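Local coordinates for cysteine hydrolase (Pseudomonas syringae pv. phaseolicola 1448A, PDB 3IRV), which probably acts as a hydrolase of the isochorismatase-like cysteine hydrolase family, its natural substrate not being established, at residues Tyr42-Leu56 against Ile168-Pro180. Sequence-based numbering, arbitrary orientation. Where two conformers were deposited one is given.
Sequences YVKSTADIVQPIQKL and IALSDANAAMDYP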
ATOM      1  N   TYR A  42       6.501   4.395 -19.615  1.00 18.45           N
ATOM      2  CA  TYR A  42       6.365   3.077 -20.235  1.00 20.37           C
ATOM      3  C   TYR A  42       6.812   1.928 -19.325  1.00 18.48           C
ATOM      4  O   TYR A  42       7.908   1.948 -18.763  1.00 19.90           O
ATOM      5  CB  TYR A  42       7.193   3.042 -21.521  1.00 16.49           C
ATOM      6  CG  TYR A  42       7.204   1.710 -22.255  1.00 21.25           C
ATOM      7  CD1 TYR A  42       6.011   1.058 -22.598  1.00 16.94           C
ATOM      8  CD2 TYR A  42       8.420   1.108 -22.603  1.00 21.78           C
ATOM      9  CE1 TYR A  42       6.029  -0.136 -23.305  1.00 18.62           C
ATOM     10  CE2 TYR A  42       8.447  -0.083 -23.287  1.00 21.51           C
ATOM     11  CZ  TYR A  42       7.251  -0.698 -23.641  1.00 22.95           C
ATOM     12  OH  TYR A  42       7.269  -1.891 -24.327  1.00 23.26           O
ATOM     13  N   VAL A  43       5.928   0.938 -19.195  1.00 17.14           N
ATOM     14  CA  VAL A  43       6.161  -0.272 -18.407  1.00 15.75           C
ATOM     15  C   VAL A  43       6.070  -1.406 -19.443  1.00 14.12           C
ATOM     16  O   VAL A  43       4.973  -1.769 -19.884  1.00 13.57           O
ATOM     17  CB  VAL A  43       5.044  -0.448 -17.337  1.00 16.52           C
ATOM     18  CG1 VAL A  43       5.245  -1.753 -16.570  1.00 14.68           C
ATOM     19  CG2 VAL A  43       5.019   0.751 -16.377  1.00 18.02           C
ATOM     20  N   LYS A  44       7.214  -1.954 -19.847  1.00 16.09           N
ATOM     21  CA  LYS A  44       7.219  -2.931 -20.951  1.00 16.31           C
ATOM     22  C   LYS A  44       6.392  -4.198 -20.726  1.00 17.27           C
ATOM     23  O   LYS A  44       5.830  -4.750 -21.688  1.00 18.86           O
ATOM     24  CB  LYS A  44       8.648  -3.286 -21.391  1.00 21.99           C
ATOM     25  CG  LYS A  44       9.506  -3.952 -20.346  1.00 21.21           C
ATOM     26  CD  LYS A  44      10.864  -4.312 -20.982  1.00 29.59           C
ATOM     27  CE  LYS A  44      11.779  -5.059 -20.018  1.00 50.03           C
ATOM     28  NZ  LYS A  44      12.590  -4.148 -19.160  1.00 57.65           N
ATOM     29  N   SER A  45       6.254  -4.634 -19.466  1.00 13.12           N
ATOM     30  CA  SER A  45       5.469  -5.847 -19.177  1.00 15.73           C
ATOM     31  C   SER A  45       3.961  -5.670 -19.431  1.00 14.63           C
ATOM     32  O   SER A  45       3.212  -6.645 -19.467  1.00 15.88           O
ATOM     33  CB  SER A  45       5.716  -6.281 -17.736  1.00 17.17           C
ATOM     34  OG  SER A  45       5.287  -5.256 -16.846  1.00 19.07           O
ATOM     35  N   THR A  46       3.505  -4.424 -19.630  1.00 13.68           N
ATOM     36  CA  THR A  46       2.094  -4.225 -20.002  1.00 14.79           C
ATOM     37  C   THR A  46       1.726  -4.971 -21.289  1.00 12.88           C
ATOM     38  O   THR A  46       0.584  -5.384 -21.475  1.00 14.39           O
ATOM     39  CB  THR A  46       1.715  -2.724 -20.174  1.00 15.41           C
ATOM     40  OG1 THR A  46       2.597  -2.083 -21.110  1.00 14.57           O
ATOM     41  CG2 THR A  46       1.783  -1.962 -18.835  1.00 12.63           C
ATOM     42  N   ALA A  47       2.710  -5.148 -22.187  1.00 15.47           N
ATOM     43  CA  ALA A  47       2.423  -5.818 -23.466  1.00 16.40           C
ATOM     44  C   ALA A  47       1.805  -7.196 -23.236  1.00 17.01           C
ATOM     45  O   ALA A  47       0.888  -7.609 -23.959  1.00 21.41           O
ATOM     46  CB  ALA A  47       3.669  -5.938 -24.302  1.00 19.05           C
ATOM     47  N   ASP A  48       2.282  -7.870 -22.187  1.00 16.72           N
ATOM     48  CA  ASP A  48       1.871  -9.246 -21.873  1.00 18.72           C
ATOM     49  C   ASP A  48       0.528  -9.386 -21.159  1.00 17.96           C
ATOM     50  O   ASP A  48      -0.001 -10.505 -21.029  1.00 18.20           O
ATOM     51  CB  ASP A  48       2.960  -9.933 -21.051  1.00 23.50           C
ATOM     52  CG  ASP A  48       4.269 -10.028 -21.811  1.00 33.24           C
ATOM     53  OD1 ASP A  48       4.227 -10.264 -23.043  1.00 35.28           O
ATOM     54  OD2 ASP A  48       5.322  -9.838 -21.179  1.00 44.44           O
ATOM     55  N   ILE A  49      -0.031  -8.267 -20.703  1.00 13.52           N
ATOM     56  CA  ILE A  49      -1.338  -8.329 -20.016  1.00 12.38           C
ATOM     57  C   ILE A  49      -2.539  -7.820 -20.809  1.00 12.56           C
ATOM     58  O   ILE A  49      -3.676  -7.940 -20.347  1.00 14.98           O
ATOM     59  CB  ILE A  49      -1.315  -7.645 -18.609  1.00 12.48           C
ATOM     60  CG1 ILE A  49      -1.189  -6.123 -18.720  1.00 13.32           C
ATOM     61  CG2 ILE A  49      -0.164  -8.196 -17.789  1.00 15.50           C
ATOM     62  CD1 ILE A  49      -1.430  -5.456 -17.347  1.00 13.42           C
ATOM     63  N   VAL A  50      -2.301  -7.267 -22.001  1.00 14.19           N
ATOM     64  CA  VAL A  50      -3.423  -6.742 -22.778  1.00 14.81           C
ATOM     65  C   VAL A  50      -4.412  -7.843 -23.184  1.00 14.66           C
ATOM     66  O   VAL A  50      -5.633  -7.694 -23.004  1.00 14.02           O
ATOM     67  CB  VAL A  50      -2.923  -5.971 -24.013  1.00 15.77           C
ATOM     68  CG1 VAL A  50      -4.070  -5.571 -24.908  1.00 15.38           C
ATOM     69  CG2 VAL A  50      -2.117  -4.725 -23.574  1.00 16.03           C
ATOM     70  N   GLN A  51      -3.891  -8.955 -23.702  1.00 13.84           N
ATOM     71  CA  GLN A  51      -4.757 -10.069 -24.129  1.00 15.35           C
ATOM     72  C   GLN A  51      -5.615 -10.667 -22.985  1.00 10.26           C
ATOM     73  O   GLN A  51      -6.838 -10.792 -23.144  1.00 14.64           O
ATOM     74  CB  GLN A  51      -3.900 -11.123 -24.838  1.00 19.99           C
ATOM     75  CG  GLN A  51      -4.665 -12.118 -25.671  1.00 31.69           C
ATOM     76  CD  GLN A  51      -3.722 -13.092 -26.377  1.00 41.15           C
ATOM     77  OE1 GLN A  51      -3.793 -14.307 -26.172  1.00 54.29           O
ATOM     78  NE2 GLN A  51      -2.813 -12.551 -27.196  1.00 49.58           N
ATOM     79  N   PRO A  52      -4.991 -11.032 -21.839  1.00 14.99           N
ATOM     80  CA  PRO A  52      -5.847 -11.506 -20.738  1.00 15.94           C
ATOM     81  C   PRO A  52      -6.895 -10.493 -20.294  1.00 13.74           C
ATOM     82  O   PRO A  52      -8.023 -10.888 -20.004  1.00 14.29           O
ATOM     83  CB  PRO A  52      -4.874 -11.775 -19.582  1.00 18.04           C
ATOM     84  CG  PRO A  52      -3.535 -11.408 -20.046  1.00 23.70           C
ATOM     85  CD  PRO A  52      -3.550 -11.150 -21.521  1.00 16.46           C
ATOM     86  N   ILE A  53      -6.527  -9.212 -20.228  1.00 13.70           N
ATOM     87  CA  ILE A  53      -7.537  -8.199 -19.884  1.00 13.16           C
ATOM     88  C   ILE A  53      -8.679  -8.159 -20.932  1.00 12.83           C
ATOM     89  O   ILE A  53      -9.869  -8.093 -20.569  1.00 14.97           O
ATOM     90  CB  ILE A  53      -6.902  -6.815 -19.607  1.00 13.49           C
ATOM     91  CG1 ILE A  53      -5.959  -6.918 -18.395  1.00 14.46           C
ATOM     92  CG2 ILE A  53      -7.991  -5.778 -19.321  1.00 15.08           C
ATOM     93  CD1 ILE A  53      -5.235  -5.666 -18.100  1.00 13.01           C
ATOM     94  N   GLN A  54      -8.342  -8.249 -22.225  1.00 13.10           N
ATOM     95  CA  GLN A  54      -9.395  -8.261 -23.258  1.00 15.64           C
ATOM     96  C   GLN A  54     -10.387  -9.415 -23.041  1.00 16.43           C
ATOM     97  O   GLN A  54     -11.618  -9.226 -23.104  1.00 16.06           O
ATOM     98  CB  GLN A  54      -8.758  -8.380 -24.643  1.00 14.25           C
ATOM     99  CG  GLN A  54      -8.067  -7.149 -25.136  1.00 15.65           C
ATOM    100  CD  GLN A  54      -7.408  -7.374 -26.490  1.00 19.40           C
ATOM    101  OE1 GLN A  54      -6.877  -8.455 -26.761  1.00 21.09           O
ATOM    102  NE2 GLN A  54      -7.415  -6.336 -27.335  1.00 18.99           N
ATOM    103  N   LYS A  55      -9.855 -10.603 -22.761  1.00 13.72           N
ATOM    104  CA  LYS A  55     -10.697 -11.770 -22.469  1.00 18.02           C
ATOM    105  C   LYS A  55     -11.557 -11.538 -21.227  1.00 18.68           C
ATOM    106  O   LYS A  55     -12.747 -11.855 -21.215  1.00 17.67           O
ATOM    107  CB  LYS A  55      -9.834 -13.021 -22.292  1.00 18.02           C
ATOM    108  CG  LYS A  55      -9.097 -13.456 -23.546  1.00 26.09           C
ATOM    109  CD  LYS A  55      -8.329 -14.734 -23.248  1.00 38.70           C
ATOM    110  CE  LYS A  55      -7.872 -15.441 -24.517  1.00 52.34           C
ATOM    111  NZ  LYS A  55      -6.647 -14.808 -25.067  1.00 54.66           N
ATOM    112  N   LEU A  56     -10.939 -10.974 -20.192  1.00 15.16           N
ATOM    113  CA  LEU A  56     -11.629 -10.665 -18.950  1.00 13.34           C
ATOM    114  C   LEU A  56     -12.796  -9.726 -19.185  1.00 14.91           C
ATOM    115  O   LEU A  56     -13.910  -9.981 -18.684  1.00 15.31           O
ATOM    116  CB  LEU A  56     -10.666 -10.039 -17.933  1.00 10.88           C
ATOM    117  CG  LEU A  56     -11.318  -9.572 -16.630  1.00 14.93           C
ATOM    118  CD1 LEU A  56     -11.933 -10.748 -15.841  1.00 17.51           C
ATOM    119  CD2 LEU A  56     -10.265  -8.827 -15.810  1.00 14.44           C
ATOM    120  N   ILE A 168      -9.725  -9.584  -5.430  1.00 12.50           N
ATOM    121  CA  ILE A 168      -9.061 -10.635  -6.211  1.00 13.03           C
ATOM    122  C   ILE A 168      -8.061  -9.951  -7.127  1.00 16.10           C
ATOM    123  O   ILE A 168      -8.453  -9.095  -7.939  1.00 15.39           O
ATOM    124  CB  ILE A 168     -10.044 -11.387  -7.108  1.00 14.39           C
ATOM    125  CG1 ILE A 168     -11.150 -12.028  -6.267  1.00 15.53           C
ATOM    126  CG2 ILE A 168      -9.283 -12.443  -7.903  1.00 16.27           C
ATOM    127  CD1 ILE A 168     -12.274 -12.629  -7.097  1.00 17.19           C
ATOM    128  N   ALA A 169      -6.777 -10.283  -6.967  1.00 11.70           N
ATOM    129  CA  ALA A 169      -5.736  -9.776  -7.875  1.00 11.28           C
ATOM    130  C   ALA A 169      -5.397 -10.860  -8.889  1.00 13.62           C
ATOM    131  O   ALA A 169      -5.205 -12.032  -8.532  1.00 14.17           O
ATOM    132  CB  ALA A 169      -4.458  -9.387  -7.100  1.00 12.22           C
ATOM    133  N   LEU A 170      -5.304 -10.469 -10.148  1.00 12.69           N
ATOM    134  CA  LEU A 170      -5.003 -11.447 -11.217  1.00  9.60           C
ATOM    135  C   LEU A 170      -3.482 -11.528 -11.441  1.00 12.71           C
ATOM    136  O   LEU A 170      -2.831 -10.549 -11.868  1.00 14.17           O
ATOM    137  CB  LEU A 170      -5.734 -11.036 -12.494  1.00 12.10           C
ATOM    138  CG  LEU A 170      -7.263 -11.016 -12.344  1.00 13.44           C
ATOM    139  CD1 LEU A 170      -7.883 -10.637 -13.681  1.00 12.38           C
ATOM    140  CD2 LEU A 170      -7.779 -12.359 -11.854  1.00 14.19           C
ATOM    141  N   SER A 171      -2.902 -12.696 -11.139  1.00 12.92           N
ATOM    142  CA  SER A 171      -1.464 -12.897 -11.266  1.00 11.51           C
ATOM    143  C   SER A 171      -0.904 -12.655 -12.667  1.00 13.96           C
ATOM    144  O   SER A 171       0.231 -12.174 -12.800  1.00 15.29           O
ATOM    145  CB  SER A 171      -1.077 -14.295 -10.782  1.00 14.12           C
ATOM    146  OG  SER A 171      -1.746 -15.255 -11.557  1.00 13.93           O
ATOM    147  N   ASP A 172      -1.699 -12.933 -13.699  1.00 11.61           N
ATOM    148  CA  ASP A 172      -1.201 -12.803 -15.070  1.00 14.85           C
ATOM    149  C   ASP A 172      -1.751 -11.553 -15.779  1.00 13.76           C
ATOM    150  O   ASP A 172      -1.626 -11.410 -17.011  1.00 14.79           O
ATOM    151  CB  ASP A 172      -1.508 -14.086 -15.859  1.00 16.57           C
ATOM    152  CG  ASP A 172      -3.001 -14.344 -16.021  1.00 24.79           C
ATOM    153  OD1 ASP A 172      -3.822 -13.902 -15.178  1.00 16.75           O
ATOM    154  OD2 ASP A 172      -3.372 -15.007 -17.016  1.00 28.71           O
ATOM    155  N   ALA A 173      -2.356 -10.641 -15.009  1.00 13.16           N
ATOM    156  CA  ALA A 173      -2.940  -9.446 -15.611  1.00 12.51           C
ATOM    157  C   ALA A 173      -2.624  -8.171 -14.835  1.00 13.91           C
ATOM    158  O   ALA A 173      -3.349  -7.181 -14.938  1.00 11.94           O
ATOM    159  CB  ALA A 173      -4.437  -9.609 -15.845  1.00 15.63           C
ATOM    160  N   ASN A 174      -1.516  -8.184 -14.100  1.00 12.19           N
ATOM    161  CA  ASN A 174      -0.976  -6.994 -13.441  1.00 10.64           C
ATOM    162  C   ASN A 174       0.480  -6.921 -13.839  1.00 14.24           C
ATOM    163  O   ASN A 174       1.205  -7.910 -13.709  1.00 14.51           O
ATOM    164  CB  ASN A 174      -1.102  -7.101 -11.906  1.00 13.36           C
ATOM    165  CG  ASN A 174      -2.529  -6.799 -11.415  1.00 13.22           C
ATOM    166  OD1 ASN A 174      -2.903  -5.634 -11.257  1.00 16.10           O
ATOM    167  ND2 ASN A 174      -3.336  -7.851 -11.220  1.00 12.51           N
ATOM    168  N   ALA A 175       0.899  -5.754 -14.308  1.00 11.07           N
ATOM    169  CA  ALA A 175       2.253  -5.571 -14.864  1.00 11.54           C
ATOM    170  C   ALA A 175       3.135  -4.719 -13.959  1.00 13.90           C
ATOM    171  O   ALA A 175       2.745  -3.613 -13.605  1.00 13.26           O
ATOM    172  CB  ALA A 175       2.151  -4.887 -16.232  1.00 14.15           C
ATOM    173  N   ALA A 176       4.324  -5.232 -13.619  1.00 14.19           N
ATOM    174  CA  ALA A 176       5.266  -4.500 -12.783  1.00 12.79           C
ATOM    175  C   ALA A 176       6.417  -3.916 -13.611  1.00 16.10           C
ATOM    176  O   ALA A 176       6.633  -4.306 -14.768  1.00 14.26           O
ATOM    177  CB  ALA A 176       5.820  -5.410 -11.685  1.00 11.86           C
ATOM    178  N   MET A 177       7.145  -2.984 -13.003  1.00 13.97           N
ATOM    179  CA  MET A 177       8.253  -2.348 -13.698  0.50 17.04           C
ATOM    180  C   MET A 177       9.546  -2.551 -12.922  1.00 14.71           C
ATOM    181  O   MET A 177       9.535  -2.809 -11.717  1.00 16.33           O
ATOM    182  CB  MET A 177       7.970  -0.857 -13.930  0.50 17.52           C
ATOM    183  CG  MET A 177       8.108   0.028 -12.694  0.50 16.74           C
ATOM    184  SD  MET A 177       7.800   1.775 -13.050  0.50 18.31           S
ATOM    185  CE  MET A 177       8.747   2.046 -14.561  0.50  9.63           C
ATOM    186  N   ASP A 178      10.663  -2.501 -13.645  1.00 16.40           N
ATOM    187  CA  ASP A 178      12.007  -2.565 -13.032  1.00 17.53           C
ATOM    188  C   ASP A 178      12.245  -1.252 -12.307  1.00 17.67           C
ATOM    189  O   ASP A 178      11.710  -0.238 -12.714  1.00 19.60           O
ATOM    190  CB  ASP A 178      13.079  -2.652 -14.129  1.00 19.57           C
ATOM    191  CG  ASP A 178      12.938  -3.887 -15.014  1.00 26.98           C
ATOM    192  OD1 ASP A 178      12.976  -5.019 -14.502  1.00 22.69           O
ATOM    193  OD2 ASP A 178      12.809  -3.722 -16.247  1.00 41.39           O
ATOM    194  N   TYR A 179      13.084  -1.262 -11.275  1.00 14.75           N
ATOM    195  CA  TYR A 179      13.499  -0.036 -10.588  1.00 13.36           C
ATOM    196  C   TYR A 179      15.012   0.079 -10.683  1.00 18.59           C
ATOM    197  O   TYR A 179      15.688  -0.945 -10.717  1.00 18.34           O
ATOM    198  CB  TYR A 179      13.166  -0.111  -9.093  1.00 14.44           C
ATOM    199  CG  TYR A 179      11.703   0.116  -8.777  1.00 12.01           C
ATOM    200  CD1 TYR A 179      11.116   1.361  -8.970  1.00 17.47           C
ATOM    201  CD2 TYR A 179      10.906  -0.936  -8.301  1.00 15.32           C
ATOM    202  CE1 TYR A 179       9.765   1.570  -8.691  1.00 17.06           C
ATOM    203  CE2 TYR A 179       9.544  -0.738  -7.997  1.00 14.34           C
ATOM    204  CZ  TYR A 179       8.994   0.524  -8.194  1.00 19.18           C
ATOM    205  OH  TYR A 179       7.661   0.714  -7.916  1.00 17.00           O
ATOM    206  N   PRO A 180      15.541   1.314 -10.703  1.00 17.69           N
ATOM    207  CA  PRO A 180      17.002   1.454 -10.632  1.00 17.72           C
ATOM    208  C   PRO A 180      17.463   1.167  -9.202  1.00 18.47           C
ATOM    209  O   PRO A 180      16.662   1.161  -8.276  1.00 17.31           O
ATOM    210  CB  PRO A 180      17.231   2.923 -10.980  1.00 21.73           C
ATOM    211  CG  PRO A 180      15.969   3.608 -10.532  1.00 23.83           C
ATOM    212  CD  PRO A 180      14.859   2.624 -10.776  1.00 18.87           C
TER
HETATM  213  O   HOH W   1       8.179  -4.055 -17.094  1.00 17.27           O
HETATM  214  O   HOH W   2       0.112 -12.279 -18.812  1.00 21.27           O
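With chi1 at 62°, Ser45 holds its OG between its own backbone N and carbonyl carbon, aimed at Ala176 O, while Ile49, at a similar chi1 of 70°, swings CG1 round so that CD1 reaches Ala173 O. In the Rossmann-like isochorismatase fold, a parallel sheet flanked by helices, these residues dock the irregular turns at 44-48 and the start of helix 50-62 onto the chain leaving strand 166-170. That chain turns a corner through a type I beta turn from Leu170 to Ala173 and then runs alongside the helical segment in the opposite direction, each step of three residues along 43-49 meeting every second residue of 173-177. The register is plain: Val43 faces Met177, Thr46 Ala175 and Ile49 Ala173. Small residues allow the close approach. Ile49 CD1 touches Ala173 O at 3.5 Å and also rests on the methyl of Ala175, whereas its other branch, CG2, lies against Asp172 O and Ala173 CA. Further along, Ile53 CG1 meets Ala173 CB at 4.0 Å, and Leu56 and Leu170 reach tip to tip, CD2 to CD1, beside Thr210 and Val213 of helix 210-220.

Polar links run beside this apolar strip. Thr46 OG1 and Thr46 N both donate to Val43 O, closing the turn from Val43 to Thr46. At one end Lys44 NZ meets Asp178 OD2 in a salt bridge of 3.0 Å, the two side chains crossing at about a right angle; the other carboxylate oxygen, OD1, accepts from Ala189 N. Beside Ile49 a water donates to both Asp48 O and Asp172 O, joining two carbonyls that could not bond directly. Ala176 O is gripped twice: a second water, itself accepting from Ser45 N, donates to it, and Ser45 OG donates to Ala176 O over 2.7 Å, tilted 20° from the carbonyl plane.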